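Local coordinates for protein NADH:ubiquinone oxidoreductase, Na translocating, F subunit (Porphyromonas gingivalis, PDB 2R6H) that belongs to the flavin-dependent oxidoreductases and binds flavin-adenine dinucleotide, pairing an antiparallel-barrel flavin domain with a Rossmann-like nucleotide-binding domain, at residues A[172-185]-A[202-216]. Sequence-based numbering, arbitrary orientation.
With SO4 (sulfate ion), chain F.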
# COMPACT_ATOMS: atom_id res chain seq x y z
N ARG A 172 -6.17 -3.23 -3.07
CA ARG A 172 -6.21 -3.34 -4.53
C ARG A 172 -6.33 -4.79 -4.97
O ARG A 172 -7.04 -5.11 -5.92
CB ARG A 172 -4.96 -2.70 -5.15
CG ARG A 172 -4.75 -3.04 -6.61
CD ARG A 172 -3.60 -2.25 -7.21
NE ARG A 172 -3.55 -2.36 -8.66
CZ ARG A 172 -2.80 -3.24 -9.32
NH1 ARG A 172 -2.03 -4.08 -8.65
NH2 ARG A 172 -2.82 -3.27 -10.64
N ALA A 173 -5.63 -5.68 -4.26
CA ALA A 173 -5.72 -7.11 -4.53
C ALA A 173 -7.13 -7.63 -4.29
O ALA A 173 -7.67 -8.38 -5.10
CB ALA A 173 -4.72 -7.87 -3.66
N GLN A 174 -7.73 -7.22 -3.17
CA GLN A 174 -9.11 -7.58 -2.86
C GLN A 174 -10.11 -6.96 -3.85
O GLN A 174 -10.98 -7.66 -4.37
CB GLN A 174 -9.46 -7.22 -1.41
CG GLN A 174 -8.84 -8.14 -0.38
CD GLN A 174 -9.28 -7.81 1.04
OE1 GLN A 174 -10.09 -6.91 1.24
NE2 GLN A 174 -8.76 -8.53 2.02
N ILE A 175 -9.95 -5.67 -4.12
CA ILE A 175 -10.86 -4.98 -5.05
C ILE A 175 -10.75 -5.52 -6.47
O ILE A 175 -11.75 -5.70 -7.14
CB ILE A 175 -10.68 -3.46 -5.02
CG1 ILE A 175 -11.28 -2.92 -3.73
CG2 ILE A 175 -11.39 -2.83 -6.19
CD1 ILE A 175 -10.58 -1.71 -3.20
N LEU A 176 -9.53 -5.78 -6.92
CA LEU A 176 -9.35 -6.40 -8.22
C LEU A 176 -9.99 -7.79 -8.24
O LEU A 176 -10.60 -8.19 -9.22
CB LEU A 176 -7.86 -6.48 -8.59
CG LEU A 176 -7.36 -5.12 -9.05
CD1 LEU A 176 -5.87 -5.13 -9.28
CD2 LEU A 176 -8.07 -4.74 -10.32
N HIS A 177 -9.87 -8.52 -7.14
CA HIS A 177 -10.44 -9.84 -7.14
C HIS A 177 -11.95 -9.74 -7.20
O HIS A 177 -12.60 -10.43 -7.98
CB HIS A 177 -10.02 -10.60 -5.89
CG HIS A 177 -10.65 -11.94 -5.77
ND1 HIS A 177 -10.11 -13.07 -6.36
CD2 HIS A 177 -11.79 -12.35 -5.15
CE1 HIS A 177 -10.89 -14.10 -6.10
NE2 HIS A 177 -11.91 -13.69 -5.36
N LEU A 178 -12.49 -8.86 -6.36
CA LEU A 178 -13.93 -8.64 -6.30
C LEU A 178 -14.57 -8.30 -7.64
O LEU A 178 -15.70 -8.69 -7.89
CB LEU A 178 -14.24 -7.54 -5.30
CG LEU A 178 -14.13 -7.91 -3.83
CD1 LEU A 178 -14.14 -6.63 -2.98
CD2 LEU A 178 -15.25 -8.84 -3.43
N PHE A 179 -13.85 -7.57 -8.49
CA PHE A 179 -14.45 -7.04 -9.71
C PHE A 179 -13.91 -7.62 -11.02
O PHE A 179 -14.66 -7.76 -11.99
CB PHE A 179 -14.40 -5.50 -9.74
CG PHE A 179 -15.34 -4.86 -8.77
CD1 PHE A 179 -16.71 -4.91 -8.99
CD2 PHE A 179 -14.88 -4.22 -7.64
CE1 PHE A 179 -17.60 -4.34 -8.10
CE2 PHE A 179 -15.76 -3.64 -6.75
CZ PHE A 179 -17.13 -3.69 -6.98
N ARG A 180 -12.63 -7.97 -11.06
CA ARG A 180 -12.08 -8.56 -12.28
C ARG A 180 -12.38 -10.06 -12.40
O ARG A 180 -12.66 -10.55 -13.50
CB ARG A 180 -10.58 -8.28 -12.44
CG ARG A 180 -10.24 -6.88 -12.96
CD ARG A 180 -9.10 -7.00 -13.97
NE ARG A 180 -8.06 -5.97 -13.82
CZ ARG A 180 -6.82 -6.08 -14.30
NH1 ARG A 180 -6.44 -7.19 -14.94
NH2 ARG A 180 -5.94 -5.10 -14.11
N THR A 181 -12.33 -10.79 -11.29
CA THR A 181 -12.64 -12.21 -11.35
C THR A 181 -14.02 -12.59 -10.83
O THR A 181 -14.76 -13.30 -11.51
CB THR A 181 -11.53 -13.14 -10.77
OG1 THR A 181 -11.44 -12.97 -9.36
CG2 THR A 181 -10.21 -12.83 -11.39
N LEU A 182 -14.40 -12.14 -9.65
CA LEU A 182 -15.73 -12.48 -9.15
C LEU A 182 -16.83 -11.75 -9.91
O LEU A 182 -17.91 -12.31 -10.10
CB LEU A 182 -15.86 -12.21 -7.66
CG LEU A 182 -15.03 -13.11 -6.76
CD1 LEU A 182 -15.26 -12.77 -5.27
CD2 LEU A 182 -15.35 -14.57 -7.06
N LYS A 183 -16.56 -10.52 -10.35
CA LYS A 183 -17.58 -9.68 -10.98
C LYS A 183 -18.76 -9.53 -10.03
O LYS A 183 -19.89 -9.85 -10.37
CB LYS A 183 -18.04 -10.28 -12.31
CG LYS A 183 -16.90 -10.50 -13.30
CD LYS A 183 -17.40 -10.77 -14.71
CE LYS A 183 -16.24 -10.99 -15.67
NZ LYS A 183 -16.71 -11.50 -17.00
N THR A 184 -18.48 -9.01 -8.83
CA THR A 184 -19.45 -8.98 -7.75
C THR A 184 -20.56 -7.97 -7.93
O THR A 184 -20.45 -7.01 -8.69
CB THR A 184 -18.80 -8.67 -6.40
OG1 THR A 184 -19.82 -8.60 -5.39
CG2 THR A 184 -18.05 -7.34 -6.46
N GLY A 185 -21.64 -8.20 -7.20
CA GLY A 185 -22.78 -7.31 -7.26
C GLY A 185 -22.92 -6.57 -5.95
O GLY A 185 -23.87 -5.82 -5.74
N TYR A 202 -2.32 3.97 -9.34
CA TYR A 202 -3.34 2.97 -9.66
C TYR A 202 -4.71 3.57 -9.95
O TYR A 202 -5.69 2.85 -9.99
CB TYR A 202 -3.48 1.92 -8.55
CG TYR A 202 -2.29 1.01 -8.40
CD1 TYR A 202 -1.57 0.58 -9.50
CD2 TYR A 202 -1.91 0.56 -7.15
CE1 TYR A 202 -0.48 -0.25 -9.36
CE2 TYR A 202 -0.83 -0.28 -6.99
CZ TYR A 202 -0.12 -0.68 -8.09
OH TYR A 202 0.95 -1.52 -7.92
N GLU A 203 -4.77 4.89 -10.16
CA GLU A 203 -6.07 5.52 -10.31
C GLU A 203 -6.87 5.00 -11.49
O GLU A 203 -8.05 4.68 -11.35
CB GLU A 203 -5.98 7.04 -10.40
CG GLU A 203 -7.35 7.66 -10.67
CD GLU A 203 -7.36 9.18 -10.68
OE1 GLU A 203 -6.28 9.80 -10.54
OE2 GLU A 203 -8.47 9.75 -10.81
N GLU A 204 -6.24 4.89 -12.65
CA GLU A 204 -6.99 4.50 -13.83
C GLU A 204 -7.58 3.09 -13.68
O GLU A 204 -8.72 2.85 -14.06
CB GLU A 204 -6.15 4.66 -15.10
CG GLU A 204 -6.84 4.21 -16.39
CD GLU A 204 -8.07 5.03 -16.79
OE1 GLU A 204 -8.32 6.09 -16.16
OE2 GLU A 204 -8.77 4.60 -17.73
N ASP A 205 -6.81 2.17 -13.11
CA ASP A 205 -7.30 0.84 -12.76
C ASP A 205 -8.70 0.91 -12.20
O ASP A 205 -9.59 0.16 -12.59
CB ASP A 205 -6.40 0.19 -11.69
CG ASP A 205 -5.04 -0.24 -12.23
OD1 ASP A 205 -4.75 0.04 -13.41
OD2 ASP A 205 -4.27 -0.87 -11.46
N PHE A 206 -8.89 1.82 -11.24
CA PHE A 206 -10.18 1.99 -10.57
C PHE A 206 -11.22 2.76 -11.40
O PHE A 206 -12.40 2.42 -11.37
CB PHE A 206 -9.99 2.63 -9.18
CG PHE A 206 -9.07 1.85 -8.28
CD1 PHE A 206 -9.47 0.64 -7.75
CD2 PHE A 206 -7.82 2.34 -7.95
CE1 PHE A 206 -8.63 -0.09 -6.92
CE2 PHE A 206 -6.97 1.62 -7.12
CZ PHE A 206 -7.38 0.41 -6.60
N ARG A 207 -10.80 3.80 -12.12
CA ARG A 207 -11.72 4.50 -13.03
C ARG A 207 -12.35 3.53 -14.03
O ARG A 207 -13.52 3.65 -14.36
CB ARG A 207 -11.04 5.64 -13.79
CG ARG A 207 -10.60 6.79 -12.92
CD ARG A 207 -11.62 7.11 -11.83
NE ARG A 207 -11.07 8.09 -10.89
CZ ARG A 207 -11.57 8.32 -9.67
NH1 ARG A 207 -12.63 7.65 -9.24
NH2 ARG A 207 -11.00 9.23 -8.88
N GLU A 208 -11.54 2.59 -14.51
CA GLU A 208 -12.03 1.52 -15.37
C GLU A 208 -13.14 0.74 -14.70
O GLU A 208 -14.24 0.61 -15.23
CB GLU A 208 -10.90 0.55 -15.69
CG GLU A 208 -9.97 1.00 -16.80
CD GLU A 208 -8.69 0.15 -16.85
OE1 GLU A 208 -8.54 -0.75 -15.99
OE2 GLU A 208 -7.86 0.40 -17.75
N ILE A 209 -12.84 0.20 -13.53
CA ILE A 209 -13.82 -0.59 -12.81
C ILE A 209 -15.11 0.18 -12.59
O ILE A 209 -16.18 -0.35 -12.87
CB ILE A 209 -13.27 -1.06 -11.47
CG1 ILE A 209 -12.10 -2.01 -11.70
CG2 ILE A 209 -14.36 -1.76 -10.68
CD1 ILE A 209 -11.35 -2.31 -10.43
N GLU A 210 -15.03 1.40 -12.08
CA GLU A 210 -16.27 2.11 -11.81
C GLU A 210 -17.09 2.41 -13.08
O GLU A 210 -18.30 2.61 -13.01
CB GLU A 210 -16.04 3.36 -10.96
CG GLU A 210 -15.07 4.36 -11.54
CD GLU A 210 -14.97 5.64 -10.72
OE1 GLU A 210 -15.14 5.57 -9.47
OE2 GLU A 210 -14.72 6.71 -11.33
N ARG A 211 -16.43 2.42 -14.23
CA ARG A 211 -17.13 2.55 -15.51
C ARG A 211 -17.93 1.30 -15.90
O ARG A 211 -18.91 1.38 -16.63
CB ARG A 211 -16.17 2.93 -16.64
CG ARG A 211 -16.01 4.42 -16.85
CD ARG A 211 -15.41 4.75 -18.20
NE ARG A 211 -14.12 4.11 -18.41
CZ ARG A 211 -12.95 4.59 -18.01
NH1 ARG A 211 -12.89 5.75 -17.34
NH2 ARG A 211 -11.83 3.91 -18.27
N GLU A 212 -17.49 0.14 -15.41
CA GLU A 212 -18.13 -1.13 -15.71
C GLU A 212 -19.13 -1.54 -14.63
O GLU A 212 -20.08 -2.27 -14.90
CB GLU A 212 -17.08 -2.21 -15.84
CG GLU A 212 -17.61 -3.51 -16.37
CD GLU A 212 -17.15 -3.78 -17.79
OE1 GLU A 212 -15.97 -3.46 -18.08
OE2 GLU A 212 -17.96 -4.31 -18.59
N PHE A 213 -18.90 -1.10 -13.40
CA PHE A 213 -19.76 -1.47 -12.29
C PHE A 213 -20.29 -0.26 -11.56
O PHE A 213 -19.55 0.43 -10.86
CB PHE A 213 -19.01 -2.34 -11.28
CG PHE A 213 -18.49 -3.62 -11.84
CD1 PHE A 213 -19.22 -4.78 -11.71
CD2 PHE A 213 -17.27 -3.66 -12.50
CE1 PHE A 213 -18.75 -5.97 -12.23
CE2 PHE A 213 -16.80 -4.84 -13.02
CZ PHE A 213 -17.53 -6.00 -12.89
N PRO A 214 -21.59 0.01 -11.71
CA PRO A 214 -22.27 1.06 -10.96
C PRO A 214 -22.08 0.90 -9.46
O PRO A 214 -22.16 1.89 -8.74
CB PRO A 214 -23.74 0.82 -11.33
CG PRO A 214 -23.69 0.22 -12.68
CD PRO A 214 -22.46 -0.63 -12.71
N ASN A 215 -21.81 -0.32 -9.01
CA ASN A 215 -21.75 -0.62 -7.58
C ASN A 215 -20.39 -0.35 -6.93
O ASN A 215 -20.19 -0.61 -5.74
CB ASN A 215 -22.24 -2.05 -7.28
CG ASN A 215 -21.70 -3.09 -8.25
OD1 ASN A 215 -21.75 -2.90 -9.47
ND2 ASN A 215 -21.18 -4.20 -7.72
N PHE A 216 -19.47 0.20 -7.70
CA PHE A 216 -18.16 0.54 -7.16
C PHE A 216 -17.84 2.02 -7.33
O PHE A 216 -18.01 2.58 -8.41
CB PHE A 216 -17.08 -0.30 -7.81
CG PHE A 216 -15.69 0.18 -7.54
CD1 PHE A 216 -15.07 -0.11 -6.34
CD2 PHE A 216 -15.01 0.92 -8.48
CE1 PHE A 216 -13.80 0.32 -6.08
CE2 PHE A 216 -13.74 1.36 -8.22
CZ PHE A 216 -13.13 1.06 -7.02
S SO4 F . -2.16 5.25 -13.01
O1 SO4 F . -1.53 5.80 -11.81
O2 SO4 F . -3.61 5.18 -12.81
O3 SO4 F . -1.89 6.11 -14.16
O4 SO4 F . -1.62 3.91 -13.25
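Arg172 reaches across to Tyr202 and Asp205 with its chain extended, CG anti to the backbone N (chi1 166°). Its CB meets the rim of the Phe206 ring at CZ, CD sits over the Tyr202 ring, 3.6 Å from the centroid, and the guanidinium then lies flat on that same face, planes 13° apart, in a cation-pi stack, with NH1 toward the hydroxyl end, 3.9 Å from Tyr202 CZ. At the guanidinium edge, NE and NH2 both donate to a single oxygen, Asp205 OD2, the shorter bond being NH2 to OD2 at 2.9 Å. Leu176 CD1 covers the other guanidinium face. Tyr202, whose hydroxyl bonds Glu26 and Asn104, is the N-cap residue of helix 203-212.

Further along, Ile209 CG2 packs off-centre against the Phe179 ring. Phe179 turns its edge to the face of Phe213, centroids 4.9 Å apart, while its CZ meets Phe216 CB. Beyond this aromatic cluster, Asn215 ND2 donates to Thr184 O at 3.1 Å and also to Arg186 O.

The helix axes run 36° apart. Ile175 and Phe206 meet Tyr190 of strand 188-194, and Phe216 begins the adjacent strand 216-222: these are the helices of two successive beta-alpha-beta crossovers in the Rossmann-like nucleotide-binding domain.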